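PDB 3D0C: dihydrodipicolinate synthase from Oceanobacillus iheyensis HTE831, which probably catalyses the condensation of pyruvate with aspartate semialdehyde to form 4-hydroxy-tetrahydrodipicolinate, a step of lysine biosynthesis. Local coordinates for residues 20-31 / 274-283; 38-47 / 216-224. The protein carries 1 engineered substitution. All blocks are in the same frame, centred on the assembly; numbering follows the deposited sequence.

Contact 1. Residues 20-31 / 274-283; sequences IVPFLEGTREID and RAGVTREPVN
The guanidinium of R279 lies flat on the ring of F23. Their planes are 22° apart and their centres 4.4 Å apart. The extended R279 chain crosses the phenyl group at about a right angle. R279 CG sits over the same face, 3.6 Å from the centroid of the F23 ring. V21 O lies over the opposite face, so the ring is held between two groups. The far end of R279 turns its NE and NH2 side-on to a single acceptor. R279 NH2 bonds to R28 O at 2.8 Å, and R279 NE bonds to the same oxygen. This paired grip fixes the rotation of the guanidinium; a salt bridge from R279 NH1 to E66 anchors its other side.

R28 stacks its guanidinium on the E280 carboxylate, planes 28° apart. E280 OE1 is 3.0 Å from R28 NE but well out of the guanidinium plane, so this is a salt bridge of charge alone. E280 OE2 bonds to N131 of the second subunit. At the other end a salt bridge joins D31 OD2 to R274 NE at 2.6 Å. The planes are 66° apart, with D31 OD1 over one guanidinium face. D31 OD1 also accepts from G34 N, capping helix 32-44. One water takes the F23 N-H and donates to A275 O. The contact joins the loop after strand 15-17, the first of the TIM barrel, to the loop between helices 260-270 and 287-303 of the C-terminal helical region.

Contact 2. Residues 38-47 / 216-224; sequences NVEFLLQNGI and VNVFPQKSF
F41 has CG anti to its backbone N (chi1 178°), which carries the ring off helix 32-44 toward residues 216-220. F41 CE2 reaches V216 O at 3.4 Å, with the oxygen at the ring edge and in its plane. F41 CZ meets P220 CD at 3.7 Å, and the two side chains cross at about a right angle. N45 has CG anti to the carbonyl carbon (chi1 -75°). This folds its amide back over the F41 ring, with ND2 above the ring centre. N45 ND2 donates to F41 O at 2.6 Å, which fixes the amide. N45 also packs on the proline through CB and CG: N45 CG is 3.3 Å from P220 CG.

The helix ends here in a Schellman motif, with G46 at positive phi as the C-prime residue, I47 N bonded to L42 O and G46 N to L43 O. In the barrel this joins the first helix after strand 15-17 to the start of the helix after strand 210-213, the last strand, so the two flank the closure of the sheet. Past the turn, I47 CD1 touches both V216 CG1 and F224 CE2, 3.8 and 3.7 Å away. The F224 ring also lies against the turn backbone, with F224 CE2 3.2 Å from N45 O. Deeper in, L42 CD2 touches V216 CG2 at 3.9 Å. N217 ND2 is held by G214 O and I18 O.

Contacts 1 and 2 lie about 20 Å apart, centre to centre, and sit at the two ends of helix 32-44. D31 of contact 1 caps its start, and contact 2 uses its C-terminal half and end. They meet at I20, whose backbone N is 3.9 Å from N217 OD1, and I20 also packs on N38. M268 of helix 260-270 touches I20 and A275 of contact 1 and N38, N217 and V218 of contact 2. The side chains of I20 and N217 each lie about 4 Å from that of T56, a predicted pyruvate-binding residue. The I47 side chain is about 11 Å from that of K167, the predicted Schiff-base lysine. Contact 1 alone reaches the second subunit, through residues 280-283.

Contact 1. Residues 20-31 / 274-283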
loop_
_atom_site.group_PDB
_atom_site.type_symbol
_atom_site.label_atom_id
_atom_site.label_comp_id
_atom_site.label_asym_id
_atom_site.label_seq_id
_atom_site.Cartn_x
_atom_site.Cartn_y
_atom_site.Cartn_z
ATOM N N ILE A 20 -8.407 17.184 -6.095
ATOM C CA ILE A 20 -8.355 16.039 -6.992
ATOM C C ILE A 20 -7.354 16.385 -8.086
ATOM O O ILE A 20 -6.814 17.498 -8.128
ATOM C CB ILE A 20 -9.694 15.773 -7.697
ATOM C CG1 ILE A 20 -10.102 17.011 -8.501
ATOM C CG2 ILE A 20 -10.760 15.379 -6.683
ATOM C CD1 ILE A 20 -11.121 16.722 -9.573
ATOM N N VAL A 21 -7.100 15.413 -8.955
ATOM C CA VAL A 21 -6.223 15.597 -10.105
ATOM C C VAL A 21 -7.044 15.069 -11.270
ATOM O O VAL A 21 -7.132 13.859 -11.485
ATOM C CB VAL A 21 -4.914 14.772 -10.028
ATOM C CG1 VAL A 21 -4.198 14.842 -11.369
ATOM C CG2 VAL A 21 -3.999 15.310 -8.932
ATOM N N PRO A 22 -7.689 15.969 -12.022
ATOM C CA PRO A 22 -8.490 15.502 -13.156
ATOM C C PRO A 22 -7.614 14.931 -14.266
ATOM O O PRO A 22 -6.487 15.376 -14.475
ATOM C CB PRO A 22 -9.258 16.755 -13.581
ATOM C CG PRO A 22 -8.356 17.868 -13.180
ATOM C CD PRO A 22 -7.793 17.428 -11.849
ATOM N N PHE A 23 -8.126 13.923 -14.961
ATOM C CA PHE A 23 -7.387 13.305 -16.051
ATOM C C PHE A 23 -8.158 13.521 -17.351
ATOM O O PHE A 23 -9.353 13.804 -17.330
ATOM C CB PHE A 23 -7.186 11.814 -15.773
ATOM C CG PHE A 23 -6.431 11.531 -14.497
ATOM C CD1 PHE A 23 -5.117 11.967 -14.334
ATOM C CD2 PHE A 23 -7.042 10.847 -13.451
ATOM C CE1 PHE A 23 -4.423 11.719 -13.148
ATOM C CE2 PHE A 23 -6.357 10.596 -12.261
ATOM C CZ PHE A 23 -5.046 11.035 -12.111
ATOM N N LEU A 24 -7.473 13.389 -18.482
ATOM C CA LEU A 24 -8.104 13.605 -19.781
ATOM C C LEU A 24 -8.808 12.391 -20.391
ATOM O O LEU A 24 -8.581 11.249 -20.006
ATOM C CB LEU A 24 -7.069 14.130 -20.777
ATOM C CG LEU A 24 -6.523 15.542 -20.580
ATOM C CD1 LEU A 24 -5.302 15.722 -21.457
ATOM C CD2 LEU A 24 -7.584 16.580 -20.914
ATOM N N GLU A 25 -9.664 12.697 -21.360
ATOM C CA GLU A 25 -10.477 11.768 -22.138
ATOM C C GLU A 25 -10.175 10.271 -21.955
ATOM O O GLU A 25 -10.672 9.629 -21.023
ATOM C CB GLU A 25 -10.332 12.114 -23.626
ATOM C CG GLU A 25 -11.318 11.409 -24.537
ATOM C CD GLU A 25 -12.739 11.927 -24.383
ATOM O OE1 GLU A 25 -12.964 12.846 -23.565
ATOM O OE2 GLU A 25 -13.632 11.410 -25.088
ATOM N N GLY A 26 -9.387 9.715 -22.874
ATOM C CA GLY A 26 -9.059 8.302 -22.817
ATOM C C GLY A 26 -7.577 8.046 -22.653
ATOM O O GLY A 26 -7.165 6.913 -22.407
ATOM N N THR A 27 -6.770 9.092 -22.808
ATOM C CA THR A 27 -5.324 8.967 -22.649
ATOM C C THR A 27 -5.009 8.947 -21.155
ATOM O O THR A 27 -3.952 8.477 -20.738
ATOM C CB THR A 27 -4.583 10.157 -23.280
ATOM O OG1 THR A 27 -4.912 11.353 -22.565
ATOM C CG2 THR A 27 -4.974 10.321 -24.747
ATOM N N ARG A 28 -5.942 9.479 -20.367
ATOM C CA ARG A 28 -5.817 9.560 -18.915
ATOM C C ARG A 28 -4.684 10.475 -18.478
ATOM O O ARG A 28 -4.287 10.455 -17.312
ATOM C CB ARG A 28 -5.597 8.173 -18.302
ATOM C CG ARG A 28 -6.725 7.166 -18.523
ATOM C CD ARG A 28 -6.593 6.015 -17.527
ATOM N NE ARG A 28 -7.380 4.833 -17.871
ATOM C CZ ARG A 28 -8.575 4.536 -17.364
ATOM N NH1 ARG A 28 -9.151 5.337 -16.477
ATOM N NH2 ARG A 28 -9.184 3.414 -17.727
ATOM N N GLU A 29 -4.146 11.269 -19.402
ATOM C CA GLU A 29 -3.070 12.189 -19.046
ATOM C C GLU A 29 -3.656 13.251 -18.125
ATOM O O GLU A 29 -4.868 13.469 -18.112
ATOM C CB GLU A 29 -2.473 12.852 -20.293
ATOM C CG GLU A 29 -1.697 11.909 -21.211
ATOM C CD GLU A 29 -0.540 11.209 -20.507
ATOM O OE1 GLU A 29 0.353 11.905 -19.972
ATOM O OE2 GLU A 29 -0.520 9.958 -20.492
ATOM N N ILE A 30 -2.801 13.904 -17.350
ATOM C CA ILE A 30 -3.250 14.935 -16.425
ATOM C C ILE A 30 -3.851 16.133 -17.155
ATOM O O ILE A 30 -3.260 16.670 -18.096
ATOM C CB ILE A 30 -2.086 15.435 -15.539
ATOM C CG1 ILE A 30 -1.552 14.281 -14.683
ATOM C CG2 ILE A 30 -2.554 16.593 -14.672
ATOM C CD1 ILE A 30 -0.316 14.632 -13.861
ATOM N N ASP A 31 -5.034 16.538 -16.710
ATOM C CA ASP A 31 -5.732 17.683 -17.280
ATOM C C ASP A 31 -5.278 18.879 -16.449
ATOM O O ASP A 31 -5.893 19.218 -15.433
ATOM C CB ASP A 31 -7.237 17.464 -17.143
ATOM C CG ASP A 31 -8.056 18.598 -17.719
ATOM O OD1 ASP A 31 -7.479 19.627 -18.132
ATOM O OD2 ASP A 31 -9.295 18.451 -17.741
ATOM N N ARG A 274 -15.165 20.508 -14.028
ATOM C CA ARG A 274 -14.195 19.694 -14.751
ATOM C C ARG A 274 -13.479 18.712 -13.821
ATOM O O ARG A 274 -12.666 19.115 -12.993
ATOM C CB ARG A 274 -13.180 20.608 -15.433
ATOM C CG ARG A 274 -12.380 19.941 -16.530
ATOM C CD ARG A 274 -11.586 20.969 -17.319
ATOM N NE ARG A 274 -10.897 20.371 -18.456
ATOM C CZ ARG A 274 -10.138 21.049 -19.310
ATOM N NH1 ARG A 274 -9.974 22.357 -19.157
ATOM N NH2 ARG A 274 -9.543 20.421 -20.315
ATOM N N ALA A 275 -13.775 17.423 -13.970
ATOM C CA ALA A 275 -13.162 16.403 -13.124
ATOM C C ALA A 275 -12.698 15.146 -13.875
ATOM O O ALA A 275 -11.718 14.513 -13.480
ATOM C CB ALA A 275 -14.134 16.014 -12.000
ATOM N N GLY A 276 -13.403 14.780 -14.945
ATOM C CA GLY A 276 -13.021 13.604 -15.706
ATOM C C GLY A 276 -13.316 12.301 -14.983
ATOM O O GLY A 276 -14.209 12.243 -14.135
ATOM N N VAL A 277 -12.571 11.252 -15.325
ATOM C CA VAL A 277 -12.736 9.934 -14.723
ATOM C C VAL A 277 -11.493 9.550 -13.924
ATOM O O VAL A 277 -10.419 10.115 -14.125
ATOM C CB VAL A 277 -12.949 8.855 -15.800
ATOM C CG1 VAL A 277 -14.201 9.162 -16.603
ATOM C CG2 VAL A 277 -11.730 8.787 -16.714
ATOM N N THR A 278 -11.644 8.577 -13.031
ATOM C CA THR A 278 -10.535 8.109 -12.205
ATOM C C THR A 278 -9.614 7.175 -12.995
ATOM O O THR A 278 -10.046 6.531 -13.954
ATOM C CB THR A 278 -11.058 7.336 -10.964
ATOM O OG1 THR A 278 -11.970 6.309 -11.385
ATOM C CG2 THR A 278 -11.769 8.276 -9.998
ATOM N N ARG A 279 -8.343 7.111 -12.600
ATOM C CA ARG A 279 -7.394 6.212 -13.254
ATOM C C ARG A 279 -7.546 4.824 -12.645
ATOM O O ARG A 279 -8.202 4.659 -11.612
ATOM C CB ARG A 279 -5.953 6.675 -13.040
ATOM C CG ARG A 279 -5.474 7.747 -14.000
ATOM C CD ARG A 279 -3.970 7.954 -13.882
ATOM N NE ARG A 279 -3.487 8.940 -14.841
ATOM C CZ ARG A 279 -2.217 9.314 -14.965
ATOM N NH1 ARG A 279 -1.283 8.784 -14.185
ATOM N NH2 ARG A 279 -1.881 10.218 -15.875
ATOM N N GLU A 280 -6.950 3.826 -13.293
ATOM C CA GLU A 280 -6.982 2.461 -12.782
ATOM C C GLU A 280 -6.297 2.568 -11.415
ATOM O O GLU A 280 -5.405 3.394 -11.241
ATOM C CB GLU A 280 -6.160 1.528 -13.688
ATOM C CG GLU A 280 -6.509 1.590 -15.183
ATOM C CD GLU A 280 -5.691 2.623 -15.952
ATOM O OE1 GLU A 280 -5.693 3.810 -15.566
ATOM O OE2 GLU A 280 -5.043 2.247 -16.952
ATOM N N PRO A 281 -6.687 1.729 -10.436
ATOM C CA PRO A 281 -7.677 0.653 -10.479
ATOM C C PRO A 281 -9.114 1.021 -10.073
ATOM O O PRO A 281 -9.769 0.238 -9.385
ATOM C CB PRO A 281 -7.074 -0.380 -9.536
ATOM C CG PRO A 281 -6.591 0.512 -8.408
ATOM C CD PRO A 281 -5.987 1.728 -9.133
ATOM N N VAL A 282 -9.601 2.193 -10.473
ATOM C CA VAL A 282 -10.982 2.565 -10.160
ATOM C C VAL A 282 -11.687 2.958 -11.460
ATOM O O VAL A 282 -11.208 3.799 -12.210
ATOM C CB VAL A 282 -11.070 3.742 -9.141
ATOM C CG1 VAL A 282 -12.542 4.123 -8.905
ATOM C CG2 VAL A 282 -10.438 3.324 -7.801
ATOM N N ASN A 283 -12.819 2.325 -11.731
ATOM C CA ASN A 283 -13.571 2.619 -12.943
ATOM C C ASN A 283 -14.761 3.485 -12.566
ATOM O O ASN A 283 -14.889 3.893 -11.411
ATOM C CB ASN A 283 -14.022 1.310 -13.584
ATOM C CG ASN A 283 -13.249 0.985 -14.851
ATOM O OD1 ASN A 283 -12.126 1.456 -15.052
ATOM N ND2 ASN A 283 -13.849 0.172 -15.712
HETATM O O HOH W 1 -10.180 12.503 -13.968
HETATM O O HOH W 2 -10.868 11.836 -17.811
HETATM O O HOH W 3 -10.152 3.217 -14.803
HETATM O O HOH W 4 -11.593 2.497 -17.583
#

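Contact 2. Residues 38-47 / 216-224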
loop_
_atom_site.group_PDB
_atom_site.type_symbol
_atom_site.label_atom_id
_atom_site.label_comp_id
_atom_site.label_asym_id
_atom_site.label_seq_id
_atom_site.Cartn_x
_atom_site.Cartn_y
_atom_site.Cartn_z
ATOM N N ASN A 38 -9.592 23.406 -10.259
ATOM C CA ASN A 38 -10.037 22.795 -9.015
ATOM C C ASN A 38 -9.379 23.528 -7.849
ATOM O O ASN A 38 -10.012 23.780 -6.820
ATOM C CB ASN A 38 -9.673 21.311 -8.979
ATOM C CG ASN A 38 -9.979 20.676 -7.638
ATOM O OD1 ASN A 38 -11.109 20.741 -7.152
ATOM N ND2 ASN A 38 -8.971 20.065 -7.030
ATOM N N VAL A 39 -8.108 23.877 -8.024
ATOM C CA VAL A 39 -7.349 24.598 -7.009
ATOM C C VAL A 39 -7.963 25.987 -6.794
ATOM O O VAL A 39 -8.107 26.441 -5.658
ATOM C CB VAL A 39 -5.860 24.735 -7.434
ATOM C CG1 VAL A 39 -5.094 25.603 -6.443
ATOM C CG2 VAL A 39 -5.221 23.350 -7.513
ATOM N N GLU A 40 -8.328 26.653 -7.888
ATOM C CA GLU A 40 -8.943 27.981 -7.805
ATOM C C GLU A 40 -10.284 27.886 -7.079
ATOM O O GLU A 40 -10.620 28.731 -6.250
ATOM C CB GLU A 40 -9.175 28.564 -9.207
ATOM C CG GLU A 40 -7.936 29.126 -9.889
ATOM C CD GLU A 40 -7.202 30.146 -9.036
ATOM O OE1 GLU A 40 -7.865 30.883 -8.276
ATOM O OE2 GLU A 40 -5.960 30.220 -9.136
ATOM N N PHE A 41 -11.045 26.849 -7.411
ATOM C CA PHE A 41 -12.350 26.606 -6.810
ATOM C C PHE A 41 -12.222 26.499 -5.298
ATOM O O PHE A 41 -13.009 27.088 -4.556
ATOM C CB PHE A 41 -12.942 25.308 -7.360
ATOM C CG PHE A 41 -14.267 24.939 -6.759
ATOM C CD1 PHE A 41 -15.449 25.492 -7.245
ATOM C CD2 PHE A 41 -14.336 24.034 -5.703
ATOM C CE1 PHE A 41 -16.682 25.146 -6.689
ATOM C CE2 PHE A 41 -15.561 23.681 -5.139
ATOM C CZ PHE A 41 -16.739 24.237 -5.633
ATOM N N LEU A 42 -11.235 25.726 -4.851
ATOM C CA LEU A 42 -10.989 25.533 -3.430
ATOM C C LEU A 42 -10.593 26.845 -2.749
ATOM O O LEU A 42 -11.094 27.174 -1.674
ATOM C CB LEU A 42 -9.890 24.484 -3.233
ATOM C CG LEU A 42 -10.263 23.048 -3.618
ATOM C CD1 LEU A 42 -9.011 22.176 -3.666
ATOM C CD2 LEU A 42 -11.271 22.500 -2.609
ATOM N N LEU A 43 -9.698 27.599 -3.374
ATOM C CA LEU A 43 -9.264 28.861 -2.792
ATOM C C LEU A 43 -10.391 29.892 -2.751
ATOM O O LEU A 43 -10.534 30.621 -1.774
ATOM C CB LEU A 43 -8.077 29.428 -3.575
ATOM C CG LEU A 43 -6.775 28.624 -3.493
ATOM C CD1 LEU A 43 -5.755 29.189 -4.464
ATOM C CD2 LEU A 43 -6.238 28.664 -2.065
ATOM N N GLN A 44 -11.189 29.949 -3.810
ATOM C CA GLN A 44 -12.287 30.906 -3.880
ATOM C C GLN A 44 -13.335 30.606 -2.821
ATOM O O GLN A 44 -14.078 31.490 -2.400
ATOM C CB GLN A 44 -12.933 30.870 -5.271
ATOM C CG GLN A 44 -14.210 31.692 -5.395
ATOM C CD GLN A 44 -14.032 33.137 -4.952
ATOM O OE1 GLN A 44 -13.173 33.859 -5.465
ATOM N NE2 GLN A 44 -14.851 33.567 -3.994
ATOM N N ASN A 45 -13.387 29.351 -2.392
ATOM C CA ASN A 45 -14.353 28.944 -1.391
ATOM C C ASN A 45 -13.823 28.926 0.039
ATOM O O ASN A 45 -14.444 28.351 0.928
ATOM C CB ASN A 45 -14.941 27.592 -1.787
ATOM C CG ASN A 45 -15.939 27.720 -2.921
ATOM O OD1 ASN A 45 -17.045 28.215 -2.723
ATOM N ND2 ASN A 45 -15.552 27.295 -4.117
ATOM N N GLY A 46 -12.675 29.560 0.256
ATOM C CA GLY A 46 -12.120 29.649 1.597
ATOM C C GLY A 46 -11.068 28.669 2.092
ATOM O O GLY A 46 -10.562 28.845 3.202
ATOM N N ILE A 47 -10.720 27.651 1.317
ATOM C CA ILE A 47 -9.718 26.699 1.800
ATOM C C ILE A 47 -8.404 27.393 2.158
ATOM O O ILE A 47 -7.830 28.102 1.335
ATOM C CB ILE A 47 -9.425 25.605 0.764
ATOM C CG1 ILE A 47 -10.698 24.812 0.459
ATOM C CG2 ILE A 47 -8.314 24.705 1.282
ATOM C CD1 ILE A 47 -11.259 24.041 1.643
ATOM N N VAL A 216 -15.124 19.289 0.023
ATOM C CA VAL A 216 -14.862 20.676 -0.334
ATOM C C VAL A 216 -14.634 20.885 -1.836
ATOM O O VAL A 216 -14.681 22.020 -2.309
ATOM C CB VAL A 216 -13.653 21.240 0.445
ATOM C CG1 VAL A 216 -14.040 21.489 1.901
ATOM C CG2 VAL A 216 -12.479 20.278 0.364
ATOM N N ASN A 217 -14.391 19.806 -2.583
ATOM C CA ASN A 217 -14.175 19.908 -4.035
ATOM C C ASN A 217 -15.508 20.032 -4.765
ATOM O O ASN A 217 -15.544 20.313 -5.968
ATOM C CB ASN A 217 -13.457 18.661 -4.584
ATOM C CG ASN A 217 -12.019 18.546 -4.116
ATOM O OD1 ASN A 217 -11.161 19.348 -4.494
ATOM N ND2 ASN A 217 -11.747 17.540 -3.288
ATOM N N VAL A 218 -16.602 19.828 -4.036
ATOM C CA VAL A 218 -17.930 19.866 -4.635
ATOM C C VAL A 218 -18.896 20.814 -3.931
ATOM O O VAL A 218 -19.544 21.642 -4.576
ATOM C CB VAL A 218 -18.546 18.463 -4.626
ATOM C CG1 VAL A 218 -19.747 18.410 -5.555
ATOM C CG2 VAL A 218 -17.499 17.444 -5.020
ATOM N N PHE A 219 -18.999 20.679 -2.613
ATOM C CA PHE A 219 -19.888 21.516 -1.809
ATOM C C PHE A 219 -19.128 22.075 -0.612
ATOM O O PHE A 219 -19.445 21.768 0.535
ATOM C CB PHE A 219 -21.084 20.693 -1.307
ATOM C CG PHE A 219 -22.105 20.396 -2.365
ATOM C CD1 PHE A 219 -22.957 21.395 -2.828
ATOM C CD2 PHE A 219 -22.216 19.120 -2.900
ATOM C CE1 PHE A 219 -23.905 21.123 -3.813
ATOM C CE2 PHE A 219 -23.160 18.838 -3.885
ATOM C CZ PHE A 219 -24.007 19.841 -4.342
ATOM N N PRO A 220 -18.114 22.915 -0.863
ATOM C CA PRO A 220 -17.327 23.493 0.233
ATOM C C PRO A 220 -18.144 24.228 1.300
ATOM O O PRO A 220 -17.760 24.248 2.473
ATOM C CB PRO A 220 -16.365 24.426 -0.496
ATOM C CG PRO A 220 -17.177 24.884 -1.667
ATOM C CD PRO A 220 -17.798 23.581 -2.139
ATOM N N GLN A 221 -19.259 24.836 0.894
ATOM C CA GLN A 221 -20.101 25.578 1.838
ATOM C C GLN A 221 -20.651 24.675 2.949
ATOM O O GLN A 221 -20.835 25.126 4.078
ATOM C CB GLN A 221 -21.258 26.286 1.105
ATOM C CG GLN A 221 -20.802 27.212 -0.043
ATOM C CD GLN A 221 -21.906 28.144 -0.563
ATOM O OE1 GLN A 221 -23.032 27.715 -0.835
ATOM N NE2 GLN A 221 -21.572 29.426 -0.719
ATOM N N LYS A 222 -20.910 23.407 2.636
ATOM C CA LYS A 222 -21.412 22.476 3.647
ATOM C C LYS A 222 -20.288 22.134 4.625
ATOM O O LYS A 222 -20.484 22.117 5.844
ATOM C CB LYS A 222 -21.932 21.193 2.995
ATOM C CG LYS A 222 -23.214 21.373 2.187
ATOM C CD LYS A 222 -23.691 20.043 1.619
ATOM C CE LYS A 222 -24.924 20.208 0.745
ATOM N NZ LYS A 222 -26.113 20.702 1.497
ATOM N N SER A 223 -19.109 21.858 4.076
ATOM C CA SER A 223 -17.942 21.530 4.883
ATOM C C SER A 223 -17.605 22.684 5.814
ATOM O O SER A 223 -17.261 22.470 6.978
ATOM C CB SER A 223 -16.736 21.243 3.979
ATOM O OG SER A 223 -16.980 20.122 3.153
ATOM N N PHE A 224 -17.690 23.909 5.298
ATOM C CA PHE A 224 -17.383 25.080 6.110
ATOM C C PHE A 224 -18.491 25.390 7.106
ATOM O O PHE A 224 -18.241 26.019 8.132
ATOM C CB PHE A 224 -17.099 26.296 5.226
ATOM C CG PHE A 224 -15.653 26.428 4.838
ATOM C CD1 PHE A 224 -14.706 26.844 5.770
ATOM C CD2 PHE A 224 -15.233 26.094 3.557
ATOM C CE1 PHE A 224 -13.357 26.927 5.426
ATOM C CE2 PHE A 224 -13.891 26.172 3.203
ATOM C CZ PHE A 224 -12.952 26.588 4.138
#